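Local coordinates for amine oxidase domain-containing protein (Pyrococcus furiosus, PDB 3NRN) that binds AMP and is probably an oxidoreductase of the flavin-containing amine oxidase family, at residues A[251-256]-A[367-372]; A[272-277]-A[339-344]; A[116-121]-A[174-179]; A[79-84]-A[282-287]; A[73-78]-A[192-197]. All blocks are in the same frame, centred on the assembly; numbering follows the deposited sequence.

Interaction 1 of 5, residues A[251-256]-A[367-372]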
# COMPACT_ATOMS: atom_id res chain seq x y z
N ASP A 251 21.07 -20.96 -2.28
CA ASP A 251 21.10 -22.41 -2.13
C ASP A 251 20.02 -22.98 -1.22
O ASP A 251 19.73 -24.18 -1.28
CB ASP A 251 22.47 -22.86 -1.61
CG ASP A 251 23.57 -22.67 -2.63
OD1 ASP A 251 23.25 -22.52 -3.83
OD2 ASP A 251 24.76 -22.67 -2.24
N TYR A 252 19.42 -22.13 -0.40
CA TYR A 252 18.39 -22.56 0.52
C TYR A 252 16.99 -22.61 -0.10
O TYR A 252 16.01 -22.90 0.59
CB TYR A 252 18.39 -21.64 1.75
CG TYR A 252 19.63 -21.79 2.60
CD1 TYR A 252 19.73 -22.80 3.56
CD2 TYR A 252 20.74 -20.94 2.42
CE1 TYR A 252 20.89 -22.97 4.31
CE2 TYR A 252 21.90 -21.11 3.17
CZ TYR A 252 21.97 -22.12 4.11
OH TYR A 252 23.13 -22.31 4.84
N PHE A 253 16.91 -22.35 -1.40
CA PHE A 253 15.62 -22.33 -2.11
C PHE A 253 15.61 -23.28 -3.30
O PHE A 253 16.64 -23.52 -3.93
CB PHE A 253 15.33 -20.91 -2.60
CG PHE A 253 15.27 -19.89 -1.50
CD1 PHE A 253 14.08 -19.65 -0.82
CD2 PHE A 253 16.42 -19.22 -1.10
CE1 PHE A 253 14.04 -18.75 0.26
CE2 PHE A 253 16.40 -18.32 -0.02
CZ PHE A 253 15.20 -18.09 0.66
N ASP A 254 14.43 -23.83 -3.61
CA ASP A 254 14.26 -24.74 -4.74
C ASP A 254 14.50 -23.97 -6.04
O ASP A 254 14.19 -22.78 -6.12
CB ASP A 254 12.83 -25.31 -4.79
CG ASP A 254 12.55 -26.30 -3.69
OD1 ASP A 254 13.48 -26.63 -2.91
OD2 ASP A 254 11.39 -26.75 -3.60
N ARG A 255 15.04 -24.66 -7.04
CA ARG A 255 15.32 -24.08 -8.34
C ARG A 255 14.14 -23.31 -8.96
O ARG A 255 14.30 -22.18 -9.42
CB ARG A 255 15.77 -25.19 -9.31
CG ARG A 255 15.96 -24.72 -10.76
CD ARG A 255 15.90 -25.90 -11.73
NE ARG A 255 17.07 -26.77 -11.64
CZ ARG A 255 17.16 -27.96 -12.25
NH1 ARG A 255 16.15 -28.41 -12.98
NH2 ARG A 255 18.26 -28.68 -12.13
N ASP A 256 12.96 -23.91 -8.96
CA ASP A 256 11.81 -23.24 -9.55
C ASP A 256 11.36 -22.01 -8.77
O ASP A 256 10.76 -21.10 -9.35
CB ASP A 256 10.64 -24.22 -9.73
CG ASP A 256 10.03 -24.65 -8.42
OD1 ASP A 256 10.76 -24.72 -7.42
OD2 ASP A 256 8.81 -24.94 -8.40
N ILE A 367 4.52 -19.82 -6.47
CA ILE A 367 5.10 -20.56 -5.37
C ILE A 367 5.16 -19.64 -4.15
O ILE A 367 5.65 -18.51 -4.24
CB ILE A 367 6.50 -21.06 -5.76
CG1 ILE A 367 6.43 -21.72 -7.14
CG2 ILE A 367 7.00 -22.07 -4.72
CD1 ILE A 367 7.77 -22.07 -7.74
N GLU A 368 4.65 -20.10 -3.02
CA GLU A 368 4.65 -19.26 -1.83
C GLU A 368 5.99 -19.31 -1.09
O GLU A 368 6.82 -20.19 -1.35
CB GLU A 368 3.52 -19.68 -0.89
CG GLU A 368 3.76 -20.95 -0.09
CD GLU A 368 2.55 -21.32 0.75
OE1 GLU A 368 2.70 -22.07 1.74
OE2 GLU A 368 1.43 -20.87 0.42
N TRP A 369 6.21 -18.35 -0.20
CA TRP A 369 7.46 -18.30 0.57
C TRP A 369 7.62 -19.66 1.23
O TRP A 369 6.73 -20.12 1.92
CB TRP A 369 7.40 -17.19 1.62
CG TRP A 369 8.66 -17.08 2.42
CD1 TRP A 369 8.84 -17.46 3.72
CD2 TRP A 369 9.91 -16.55 1.98
NE1 TRP A 369 10.13 -17.20 4.12
CE2 TRP A 369 10.81 -16.64 3.07
CE3 TRP A 369 10.37 -16.00 0.78
CZ2 TRP A 369 12.14 -16.20 2.99
CZ3 TRP A 369 11.69 -15.56 0.70
CH2 TRP A 369 12.56 -15.67 1.80
N PRO A 370 8.77 -20.32 1.02
CA PRO A 370 9.07 -21.65 1.57
C PRO A 370 9.58 -21.84 3.00
O PRO A 370 9.47 -22.93 3.54
CB PRO A 370 10.07 -22.20 0.55
CG PRO A 370 10.90 -20.98 0.28
CD PRO A 370 9.86 -19.86 0.14
N LEU A 371 10.14 -20.80 3.61
CA LEU A 371 10.70 -20.95 4.97
C LEU A 371 9.73 -20.59 6.10
O LEU A 371 8.76 -19.87 5.89
CB LEU A 371 11.97 -20.10 5.09
CG LEU A 371 13.02 -20.46 4.02
CD1 LEU A 371 14.24 -19.57 4.16
CD2 LEU A 371 13.40 -21.93 4.19
N ASN A 372 10.03 -21.09 7.30
CA ASN A 372 9.18 -20.85 8.46
C ASN A 372 9.88 -20.03 9.56
O ASN A 372 9.21 -19.33 10.33
CB ASN A 372 8.72 -22.18 9.07
CG ASN A 372 8.06 -23.09 8.05
OD1 ASN A 372 7.26 -22.65 7.22
ND2 ASN A 372 8.37 -24.38 8.12
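Phe253 and Pro370 face each other across two chain segments that run in nearly opposite directions, 172° apart, with their CA atoms 7.5 Å apart. No hydrogen bond joins 251-256 to 367-372. Phe253 carries most of the contact. Its CG stands anti to the carbonyl carbon (chi1 -59°), which sends the ring out to three residues. Pro370 CG comes in at the ring edge, 3.6 Å from Phe253 CD1. Leu371 CD1 lies 3.9 Å from Phe253 CZ. Phe253 CE1 sits over one face of the Trp369 ring, 3.7 Å from CH2. The two ring planes are inclined at 57°. Trp369 is anchored separately, through NE1 to the carbonyl of Val374. At the other end, the Ile367 CD1 methyl meets the carboxylate of Asp256. Val245 and Ile248 of helix 241-248 also touch Phe253. Ile367 N bonds to Gln260 OE1, farther along helix 255-262. Between the two segments themselves the contact is mostly apolar packing near the surface, with one carboxylate lying against a methyl, so shape fit holds them.

Interaction 2 of 5, residues A[272-277]-A[339-344]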
# COMPACT_ATOMS: atom_id res chain seq x y z
N PHE A 272 2.46 12.73 -8.29
CA PHE A 272 2.50 14.16 -8.57
C PHE A 272 2.00 14.92 -7.36
O PHE A 272 0.88 14.73 -6.90
CB PHE A 272 1.63 14.48 -9.79
CG PHE A 272 2.14 13.89 -11.07
CD1 PHE A 272 3.02 14.61 -11.87
CD2 PHE A 272 1.79 12.60 -11.45
CE1 PHE A 272 3.54 14.05 -13.04
CE2 PHE A 272 2.31 12.03 -12.62
CZ PHE A 272 3.18 12.76 -13.41
N ASN A 273 2.85 15.78 -6.82
CA ASN A 273 2.49 16.59 -5.67
C ASN A 273 2.22 17.99 -6.23
O ASN A 273 3.13 18.64 -6.73
CB ASN A 273 3.65 16.61 -4.67
CG ASN A 273 4.03 15.21 -4.19
OD1 ASN A 273 3.35 14.62 -3.36
ND2 ASN A 273 5.13 14.67 -4.73
N LEU A 274 0.96 18.43 -6.15
CA LEU A 274 0.55 19.72 -6.70
C LEU A 274 0.07 20.71 -5.65
O LEU A 274 -0.78 20.39 -4.82
CB LEU A 274 -0.57 19.49 -7.72
CG LEU A 274 -1.07 20.66 -8.57
CD1 LEU A 274 -0.02 21.02 -9.61
CD2 LEU A 274 -2.38 20.28 -9.25
N ALA A 275 0.63 21.92 -5.68
CA ALA A 275 0.25 22.96 -4.73
C ALA A 275 -0.78 23.91 -5.36
O ALA A 275 -0.42 24.83 -6.09
CB ALA A 275 1.48 23.75 -4.29
N VAL A 276 -2.05 23.67 -5.06
CA VAL A 276 -3.12 24.50 -5.60
C VAL A 276 -3.49 25.60 -4.62
O VAL A 276 -3.80 25.34 -3.45
CB VAL A 276 -4.38 23.64 -5.93
CG1 VAL A 276 -4.00 22.48 -6.84
CG2 VAL A 276 -5.00 23.12 -4.65
N PRO A 277 -3.45 26.86 -5.07
CA PRO A 277 -3.78 28.01 -4.22
C PRO A 277 -5.25 28.04 -3.81
O PRO A 277 -6.13 27.72 -4.60
CB PRO A 277 -3.41 29.21 -5.10
CG PRO A 277 -2.32 28.67 -5.97
CD PRO A 277 -2.84 27.31 -6.34
N GLU A 339 -4.60 21.13 -16.87
CA GLU A 339 -5.93 21.20 -17.47
C GLU A 339 -7.02 21.09 -16.41
O GLU A 339 -8.06 21.74 -16.51
CB GLU A 339 -6.08 20.10 -18.51
CG GLU A 339 -7.46 20.01 -19.16
CD GLU A 339 -7.95 21.35 -19.69
OE1 GLU A 339 -7.15 22.09 -20.30
OE2 GLU A 339 -9.15 21.66 -19.51
N ILE A 340 -6.79 20.27 -15.39
CA ILE A 340 -7.77 20.07 -14.32
C ILE A 340 -7.67 21.18 -13.28
O ILE A 340 -8.69 21.66 -12.77
CB ILE A 340 -7.58 18.71 -13.61
CG1 ILE A 340 -7.69 17.57 -14.62
CG2 ILE A 340 -8.62 18.55 -12.51
CD1 ILE A 340 -7.42 16.20 -14.04
N PHE A 341 -6.44 21.56 -12.97
CA PHE A 341 -6.14 22.61 -11.99
C PHE A 341 -5.30 23.70 -12.65
O PHE A 341 -4.07 23.67 -12.58
CB PHE A 341 -5.36 22.04 -10.80
CG PHE A 341 -6.13 21.04 -10.00
CD1 PHE A 341 -7.16 21.44 -9.15
CD2 PHE A 341 -5.81 19.69 -10.07
CE1 PHE A 341 -7.86 20.51 -8.39
CE2 PHE A 341 -6.50 18.75 -9.31
CZ PHE A 341 -7.53 19.17 -8.46
N PRO A 342 -5.95 24.68 -13.30
CA PRO A 342 -5.25 25.77 -13.98
C PRO A 342 -4.29 26.54 -13.08
O PRO A 342 -3.19 26.90 -13.51
CB PRO A 342 -6.40 26.65 -14.48
CG PRO A 342 -7.48 25.65 -14.76
CD PRO A 342 -7.40 24.77 -13.53
N GLU A 343 -4.69 26.79 -11.84
CA GLU A 343 -3.87 27.54 -10.90
C GLU A 343 -2.85 26.70 -10.15
O GLU A 343 -2.08 27.22 -9.34
CB GLU A 343 -4.75 28.28 -9.90
CG GLU A 343 -5.86 29.10 -10.54
CD GLU A 343 -5.34 30.05 -11.60
OE1 GLU A 343 -4.55 30.96 -11.27
OE2 GLU A 343 -5.73 29.88 -12.78
N GLY A 344 -2.83 25.39 -10.41
CA GLY A 344 -1.90 24.52 -9.71
C GLY A 344 -0.44 24.69 -10.09
O GLY A 344 -0.11 24.84 -11.26
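Leu274 and Phe341 meet obliquely between strand 269-277 and the turn that follows helix 326-340. The CD2 methyl of Leu274 lies 3.6 Å from Phe341 CD2 and also touches CB. Leu274 gets there with CG swung away from its own backbone N (chi1 -173°), and its two methyls share the work. CD2 goes to the ring, while CD1 rests on the backbone of Gly344, 3.7 Å from the C atom. Val276 approaches the same ring from farther along the strand. Its CG1 is 4.1 Å from Phe341 CD1, again at an oblique angle. A face of the ring is covered from its own segment by Ile340 CG2.

Gly344 comes close to the strand, with CA 4.3 Å from that of Val276. A side chain at this position would run into Leu274 CD2, so the lack of one lets the turn lie close. At the strand end, Pro277 CD sits 3.1 Å from Glu343 O. The turn is closed by a bond from Gly344 N to Phe341 O, 3.0 Å long.

Leu274 also packs on Trp334 of helix 326-340, and Ala275 pairs through its backbone with Glu345. The whole is a helix-to-strand connection: a type I beta turn from Phe341 to Gly344 follows helix 326-340 and leads into strand 345-351, the edge strand antiparallel to 269-277 in the mixed sheet.

Interaction 3 of 5, residues A[116-121]-A[174-179]; sequences AEIRMN and AALRWG
Leu176 and Arg119 bring together the C-terminal ends of two helices, 115-119 and 165-178, in a helix-helix packing of the mainly helical part of the chain. The apolar share is small. Leu176 CD1 lies 4.0 Å from Ile118 CG2, the two side chains crossing at about a right angle. Ile118 also packs on Ile172 and Arg173, one turn earlier on the longer helix.

Arg119 adds contact along its chain. It bends at chi2 and chi3, and this folds the guanidinium back over Leu176. NH1 comes within 3.6 Å of Leu176 CB, and Leu176 CD2 sits over one face of the group, toward its rim.

The clear polar link is a hydrogen bond from Arg177 to the backbone O of Arg119. Arg177 NH1 also lies 4.0 Å from Arg119 CD. Replacing Arg177 by an alanine would probably cost the Arg119 carbonyl this donor and open a gap beside Arg119 CD. The two guanidinium planes are 23° apart, with NH1 of Arg119 and NH1 of Arg177 separated by 4.6 Å. Such like charges would be expected to repel mildly. The bond itself runs from Arg177 NH2 to Arg119 O over 2.9 Å, bent to 137° at the hydrogen, with the oxygen in the guanidinium plane.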
# COMPACT_ATOMS: atom_id res chain seq x y z
N ALA A 116 -23.75 -8.35 -6.15
CA ALA A 116 -24.56 -9.12 -5.22
C ALA A 116 -23.95 -10.51 -5.05
O ALA A 116 -23.94 -11.07 -3.96
CB ALA A 116 -25.99 -9.24 -5.74
N GLU A 117 -23.43 -11.05 -6.14
CA GLU A 117 -22.80 -12.37 -6.14
C GLU A 117 -21.48 -12.36 -5.37
O GLU A 117 -21.18 -13.29 -4.63
CB GLU A 117 -22.56 -12.84 -7.57
CG GLU A 117 -23.82 -13.27 -8.29
CD GLU A 117 -23.82 -12.88 -9.75
OE1 GLU A 117 -24.13 -11.70 -10.05
OE2 GLU A 117 -23.49 -13.74 -10.59
N ILE A 118 -20.70 -11.30 -5.57
CA ILE A 118 -19.42 -11.17 -4.88
C ILE A 118 -19.72 -10.98 -3.40
O ILE A 118 -18.91 -11.32 -2.54
CB ILE A 118 -18.63 -9.95 -5.40
CG1 ILE A 118 -18.29 -10.15 -6.88
CG2 ILE A 118 -17.35 -9.78 -4.58
CD1 ILE A 118 -17.51 -9.01 -7.48
N ARG A 119 -20.90 -10.42 -3.12
CA ARG A 119 -21.35 -10.20 -1.75
C ARG A 119 -21.58 -11.57 -1.12
O ARG A 119 -21.23 -11.81 0.03
CB ARG A 119 -22.66 -9.40 -1.74
CG ARG A 119 -23.19 -9.09 -0.35
CD ARG A 119 -22.55 -7.83 0.22
NE ARG A 119 -23.09 -6.62 -0.41
CZ ARG A 119 -22.67 -5.39 -0.15
NH1 ARG A 119 -21.71 -5.18 0.74
NH2 ARG A 119 -23.23 -4.35 -0.76
N MSE A 120 -22.18 -12.46 -1.91
CA MSE A 120 -22.48 -13.83 -1.48
C MSE A 120 -21.21 -14.66 -1.39
O MSE A 120 -21.27 -15.89 -1.26
CB MSE A 120 -23.43 -14.50 -2.47
CG MSE A 120 -24.84 -13.93 -2.51
SE MSE A 120 -25.76 -14.23 -0.99
CE MSE A 120 -25.63 -12.63 -0.19
N ASN A 121 -20.06 -14.00 -1.47
CA ASN A 121 -18.77 -14.69 -1.40
C ASN A 121 -18.48 -15.48 -2.67
O ASN A 121 -17.37 -15.96 -2.87
CB ASN A 121 -18.74 -15.63 -0.19
CG ASN A 121 -18.61 -17.09 -0.59
OD1 ASN A 121 -17.52 -17.54 -0.97
ND2 ASN A 121 -19.71 -17.83 -0.51
N ALA A 174 -13.35 -6.92 -1.06
CA ALA A 174 -12.74 -6.09 -0.02
C ALA A 174 -13.43 -4.72 0.04
O ALA A 174 -13.65 -4.17 1.12
CB ALA A 174 -11.23 -5.92 -0.29
N ALA A 175 -13.76 -4.16 -1.12
CA ALA A 175 -14.42 -2.85 -1.16
C ALA A 175 -15.84 -2.93 -0.59
O ALA A 175 -16.30 -2.00 0.07
CB ALA A 175 -14.44 -2.31 -2.58
N LEU A 176 -16.52 -4.04 -0.85
CA LEU A 176 -17.88 -4.21 -0.34
C LEU A 176 -17.85 -4.40 1.17
O LEU A 176 -18.70 -3.88 1.90
CB LEU A 176 -18.56 -5.43 -0.99
CG LEU A 176 -18.73 -5.42 -2.52
CD1 LEU A 176 -19.41 -6.71 -2.96
CD2 LEU A 176 -19.54 -4.21 -2.94
N ARG A 177 -16.85 -5.14 1.65
CA ARG A 177 -16.71 -5.40 3.07
C ARG A 177 -16.21 -4.23 3.89
O ARG A 177 -16.84 -3.85 4.88
CB ARG A 177 -15.76 -6.58 3.30
CG ARG A 177 -16.21 -7.88 2.67
CD ARG A 177 -16.75 -8.86 3.69
NE ARG A 177 -17.46 -9.95 3.04
CZ ARG A 177 -18.65 -9.83 2.46
NH1 ARG A 177 -19.27 -8.65 2.44
NH2 ARG A 177 -19.22 -10.88 1.87
N TRP A 178 -15.09 -3.64 3.47
CA TRP A 178 -14.48 -2.55 4.22
C TRP A 178 -14.71 -1.15 3.71
O TRP A 178 -14.21 -0.19 4.30
CB TRP A 178 -12.98 -2.81 4.36
CG TRP A 178 -12.68 -4.19 4.85
CD1 TRP A 178 -13.29 -4.83 5.90
CD2 TRP A 178 -11.67 -5.06 4.37
NE1 TRP A 178 -12.71 -6.07 6.10
CE2 TRP A 178 -11.71 -6.23 5.17
CE3 TRP A 178 -10.72 -4.98 3.34
CZ2 TRP A 178 -10.84 -7.31 4.97
CZ3 TRP A 178 -9.86 -6.06 3.14
CH2 TRP A 178 -9.92 -7.20 3.95
N GLY A 179 -15.44 -1.02 2.61
CA GLY A 179 -15.74 0.30 2.08
C GLY A 179 -14.62 1.05 1.39
O GLY A 179 -13.69 0.45 0.86

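Interaction 4 of 5, residues A[79-84]-A[282-287]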
# COMPACT_ATOMS: atom_id res chain seq x y z
N VAL A 79 -9.97 9.13 9.00
CA VAL A 79 -11.35 9.49 8.67
C VAL A 79 -11.72 9.07 7.25
O VAL A 79 -11.11 9.52 6.28
CB VAL A 79 -11.57 11.02 8.80
CG1 VAL A 79 -13.00 11.38 8.42
CG2 VAL A 79 -11.25 11.47 10.23
N ASN A 80 -12.74 8.22 7.13
CA ASN A 80 -13.20 7.76 5.83
C ASN A 80 -13.61 8.92 4.93
O ASN A 80 -14.15 9.91 5.40
CB ASN A 80 -14.39 6.81 5.97
CG ASN A 80 -13.99 5.44 6.47
OD1 ASN A 80 -12.84 5.02 6.33
ND2 ASN A 80 -14.95 4.72 7.05
N SER A 81 -13.34 8.76 3.64
CA SER A 81 -13.67 9.76 2.63
C SER A 81 -15.19 9.98 2.54
O SER A 81 -15.93 9.00 2.45
CB SER A 81 -13.16 9.30 1.26
OG SER A 81 -11.76 9.12 1.26
N ASN A 82 -15.62 11.25 2.56
CA ASN A 82 -17.05 11.61 2.47
C ASN A 82 -17.66 10.63 1.48
O ASN A 82 -18.10 9.55 1.87
CB ASN A 82 -17.22 13.05 1.98
CG ASN A 82 -16.61 14.08 2.91
OD1 ASN A 82 -15.40 14.10 3.13
ND2 ASN A 82 -17.46 14.94 3.47
N PRO A 83 -17.77 11.00 0.18
CA PRO A 83 -18.35 9.91 -0.61
C PRO A 83 -17.14 8.99 -0.77
O PRO A 83 -16.01 9.47 -0.85
CB PRO A 83 -18.74 10.60 -1.91
CG PRO A 83 -17.71 11.62 -2.06
CD PRO A 83 -17.55 12.18 -0.66
N LYS A 84 -17.37 7.68 -0.77
CA LYS A 84 -16.27 6.73 -0.90
C LYS A 84 -15.35 7.11 -2.04
O LYS A 84 -14.13 6.96 -1.95
CB LYS A 84 -16.82 5.31 -1.11
CG LYS A 84 -17.26 4.63 0.19
CD LYS A 84 -18.16 3.43 -0.10
CE LYS A 84 -18.14 2.45 1.06
NZ LYS A 84 -18.27 3.13 2.37
N ILE A 282 -11.55 19.33 -3.50
CA ILE A 282 -12.32 18.10 -3.57
C ILE A 282 -12.72 17.54 -2.20
O ILE A 282 -13.65 16.75 -2.10
CB ILE A 282 -11.54 17.02 -4.37
CG1 ILE A 282 -10.24 16.66 -3.66
CG2 ILE A 282 -11.23 17.53 -5.77
CD1 ILE A 282 -9.45 15.56 -4.35
N GLY A 283 -12.01 17.97 -1.16
CA GLY A 283 -12.33 17.49 0.18
C GLY A 283 -11.83 16.08 0.43
O GLY A 283 -11.05 15.54 -0.36
N ASN A 284 -12.28 15.47 1.52
CA ASN A 284 -11.87 14.11 1.88
C ASN A 284 -12.53 13.07 0.98
O ASN A 284 -13.58 12.51 1.32
CB ASN A 284 -12.22 13.81 3.34
CG ASN A 284 -11.72 12.45 3.79
OD1 ASN A 284 -11.08 11.73 3.03
ND2 ASN A 284 -12.01 12.10 5.04
N THR A 285 -11.90 12.80 -0.16
CA THR A 285 -12.40 11.81 -1.11
C THR A 285 -11.29 11.56 -2.13
O THR A 285 -10.24 12.20 -2.09
CB THR A 285 -13.65 12.34 -1.87
OG1 THR A 285 -14.57 12.91 -0.94
CG2 THR A 285 -14.36 11.21 -2.60
N ILE A 286 -11.51 10.60 -3.03
CA ILE A 286 -10.54 10.32 -4.08
C ILE A 286 -11.28 10.51 -5.40
O ILE A 286 -12.48 10.28 -5.47
CB ILE A 286 -10.00 8.88 -4.02
CG1 ILE A 286 -11.16 7.89 -4.01
CG2 ILE A 286 -9.11 8.72 -2.80
CD1 ILE A 286 -10.71 6.44 -3.98
N VAL A 287 -10.56 10.93 -6.43
CA VAL A 287 -11.18 11.12 -7.73
C VAL A 287 -10.52 10.26 -8.79
O VAL A 287 -9.33 10.43 -9.08
CB VAL A 287 -11.10 12.60 -8.18
CG1 VAL A 287 -11.77 12.76 -9.55
CG2 VAL A 287 -11.76 13.50 -7.15
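The contact joins the loop leaving strand 78-80 to the turn that enters strand 286-288, and Asn284 at the centre of an inverse gamma turn reaches across to Val79. The Asn284 side chain extends away from its backbone N (chi1 -176°), and this lays the amide along residues 79 to 81. Its ND2 donates to Val79 O over 3.0 Å in an almost straight bond, 174° at the hydrogen. The acceptor lies in the amide plane of Asn284, yet the donor stands above the carbonyl plane of Val79. Val79 CG1 also touches ND2, at 3.6 Å. On the other branch, Asn284 OD1 is 3.2 Å from Ser81 OG. That hydroxyl also lies near Pro181 O, so its proton is not settled between the two.

The backbone adds a weak bond from Asn82 N to Asn284 O, 2.7 Å. Thr285 then packs against Pro83 at about a right angle. The Pro83 CG to Thr285 CG2 distance is 3.4 Å, tighter than usual for carbons. Beyond them, Ile286 CG1 rests 3.7 Å from Lys84 O.

Outside the two segments, Ile286 pairs with Lys86 and Val79 with Leu183. The contact is therefore a sheet-to-sheet junction: one asparagine side chain in a tight turn grips the chain as it passes from the small antiparallel sheet to the mixed one.

Interaction 5 of 5, residues A[73-78]-A[192-197]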
# COMPACT_ATOMS: atom_id res chain seq x y z
N GLY A 73 -3.09 -0.71 20.06
CA GLY A 73 -3.17 0.39 20.99
C GLY A 73 -2.66 1.68 20.37
O GLY A 73 -2.35 2.65 21.06
N ALA A 74 -2.55 1.68 19.05
CA ALA A 74 -2.08 2.87 18.35
C ALA A 74 -3.18 3.92 18.37
O ALA A 74 -4.36 3.59 18.22
CB ALA A 74 -1.71 2.53 16.92
N LYS A 75 -2.80 5.17 18.59
CA LYS A 75 -3.77 6.25 18.61
C LYS A 75 -3.55 7.02 17.31
O LYS A 75 -2.68 7.88 17.23
CB LYS A 75 -3.53 7.17 19.82
CG LYS A 75 -3.69 6.49 21.18
CD LYS A 75 -5.05 5.81 21.32
CE LYS A 75 -6.21 6.78 21.14
NZ LYS A 75 -6.22 7.87 22.15
N VAL A 76 -4.33 6.67 16.30
CA VAL A 76 -4.21 7.32 15.00
C VAL A 76 -5.57 7.72 14.48
O VAL A 76 -6.50 6.91 14.46
CB VAL A 76 -3.54 6.38 13.98
CG1 VAL A 76 -3.49 7.05 12.61
CG2 VAL A 76 -2.15 6.02 14.45
N GLU A 77 -5.69 8.97 14.05
CA GLU A 77 -6.96 9.45 13.53
C GLU A 77 -7.09 9.24 12.04
O GLU A 77 -6.41 9.89 11.24
CB GLU A 77 -7.17 10.93 13.85
CG GLU A 77 -8.42 11.49 13.18
CD GLU A 77 -8.88 12.79 13.79
OE1 GLU A 77 -8.05 13.72 13.92
OE2 GLU A 77 -10.08 12.89 14.14
N ILE A 78 -7.99 8.32 11.68
CA ILE A 78 -8.26 7.97 10.30
C ILE A 78 -9.72 8.31 10.02
O ILE A 78 -10.61 7.82 10.71
CB ILE A 78 -8.08 6.46 10.07
CG1 ILE A 78 -6.66 6.05 10.45
CG2 ILE A 78 -8.39 6.11 8.62
CD1 ILE A 78 -6.47 4.54 10.52
N ILE A 192 3.69 5.68 11.89
CA ILE A 192 5.05 5.28 12.20
C ILE A 192 5.42 5.67 13.63
O ILE A 192 6.02 4.87 14.35
CB ILE A 192 6.04 5.93 11.23
CG1 ILE A 192 5.68 5.56 9.78
CG2 ILE A 192 7.46 5.51 11.58
CD1 ILE A 192 5.66 4.07 9.49
N ASP A 193 5.08 6.89 14.03
CA ASP A 193 5.40 7.37 15.38
C ASP A 193 4.74 6.50 16.44
O ASP A 193 5.35 6.19 17.47
CB ASP A 193 4.98 8.83 15.55
CG ASP A 193 5.80 9.79 14.70
OD1 ASP A 193 6.99 9.50 14.44
OD2 ASP A 193 5.27 10.85 14.31
N GLU A 194 3.51 6.08 16.19
CA GLU A 194 2.80 5.24 17.15
C GLU A 194 3.40 3.83 17.24
O GLU A 194 3.51 3.28 18.34
CB GLU A 194 1.31 5.17 16.79
CG GLU A 194 0.52 6.35 17.34
CD GLU A 194 0.49 6.36 18.87
OE1 GLU A 194 -0.34 5.63 19.46
OE2 GLU A 194 1.30 7.08 19.48
N LEU A 195 3.78 3.25 16.11
CA LEU A 195 4.36 1.91 16.13
C LEU A 195 5.71 1.93 16.85
O LEU A 195 6.05 1.00 17.57
CB LEU A 195 4.52 1.36 14.70
CG LEU A 195 3.20 1.13 13.93
CD1 LEU A 195 3.50 0.63 12.53
CD2 LEU A 195 2.31 0.13 14.68
N GLU A 196 6.47 3.00 16.63
CA GLU A 196 7.78 3.16 17.28
C GLU A 196 7.60 3.26 18.79
O GLU A 196 8.35 2.66 19.57
CB GLU A 196 8.49 4.42 16.76
CG GLU A 196 9.74 4.80 17.55
CD GLU A 196 10.50 5.97 16.94
OE1 GLU A 196 9.88 7.02 16.67
OE2 GLU A 196 11.72 5.85 16.73
N ARG A 197 6.60 4.03 19.22
CA ARG A 197 6.33 4.19 20.64
C ARG A 197 5.93 2.86 21.28
O ARG A 197 6.37 2.53 22.37
CB ARG A 197 5.20 5.21 20.87
CG ARG A 197 4.64 5.22 22.29
CD ARG A 197 3.42 6.11 22.42
NE ARG A 197 2.23 5.53 21.79
CZ ARG A 197 1.59 4.46 22.24
NH1 ARG A 197 2.02 3.83 23.33
NH2 ARG A 197 0.51 4.01 21.62
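Glu194 meets the 73-78 loop, which crosses helix 188-200 with Ala74 CA 5.6 Å from Glu194 CA. From the helix, Glu194 CB touches Ala74 CB at 4.0 Å. CG is next: it lies 3.9 Å from Val76 CG2 and also near Lys75 O. The chain bends at chi2 (-65°), which turns the carboxylate back along the loop toward Lys75 N. OE1 accepts from that nitrogen over 2.6 Å, on its anti side. Arg197 NH2 reaches the same oxygen from the opposite face of the carboxylate, at 2.8 Å. OE2 takes Arg197 NE at 2.9 Å, so the arginine grips side-on with two nitrogens. An alanine in place of Glu194 would probably leave Lys75 N without this acceptor and Arg197 NE and NH2 without their carboxylate mate. Gly73 ends helix 64-72 in a Schellman motif. The loop then passes over helix 188-200, with Ala74 on Leu69 and Ile198, before entering strand 78-80.

Interactions 1 and 5 are surface contacts, while 2, 3 and 4 are partly buried. Chemistry does not simply follow depth. Interaction 1 is mostly apolar although it lies near the surface, and interaction 5 uses a carboxylate, held by an arginine of its own helix, to accept a backbone N-H of the loop. Interaction 2 is also apolar, whereas interaction 4 depends on an amide and interaction 3 mixes both kinds. Interactions 2 and 4 reach the same mixed sheet, with centres about 18 Å apart. Interactions 4 and 5 adjoin in sequence, where residue 78 meets residue 79. Interactions 3 and 4 touch where Gly179 CA meets Lys84 CE at 3.4 Å. Interaction 1 stands apart, across the chain's centre from 2 and 4.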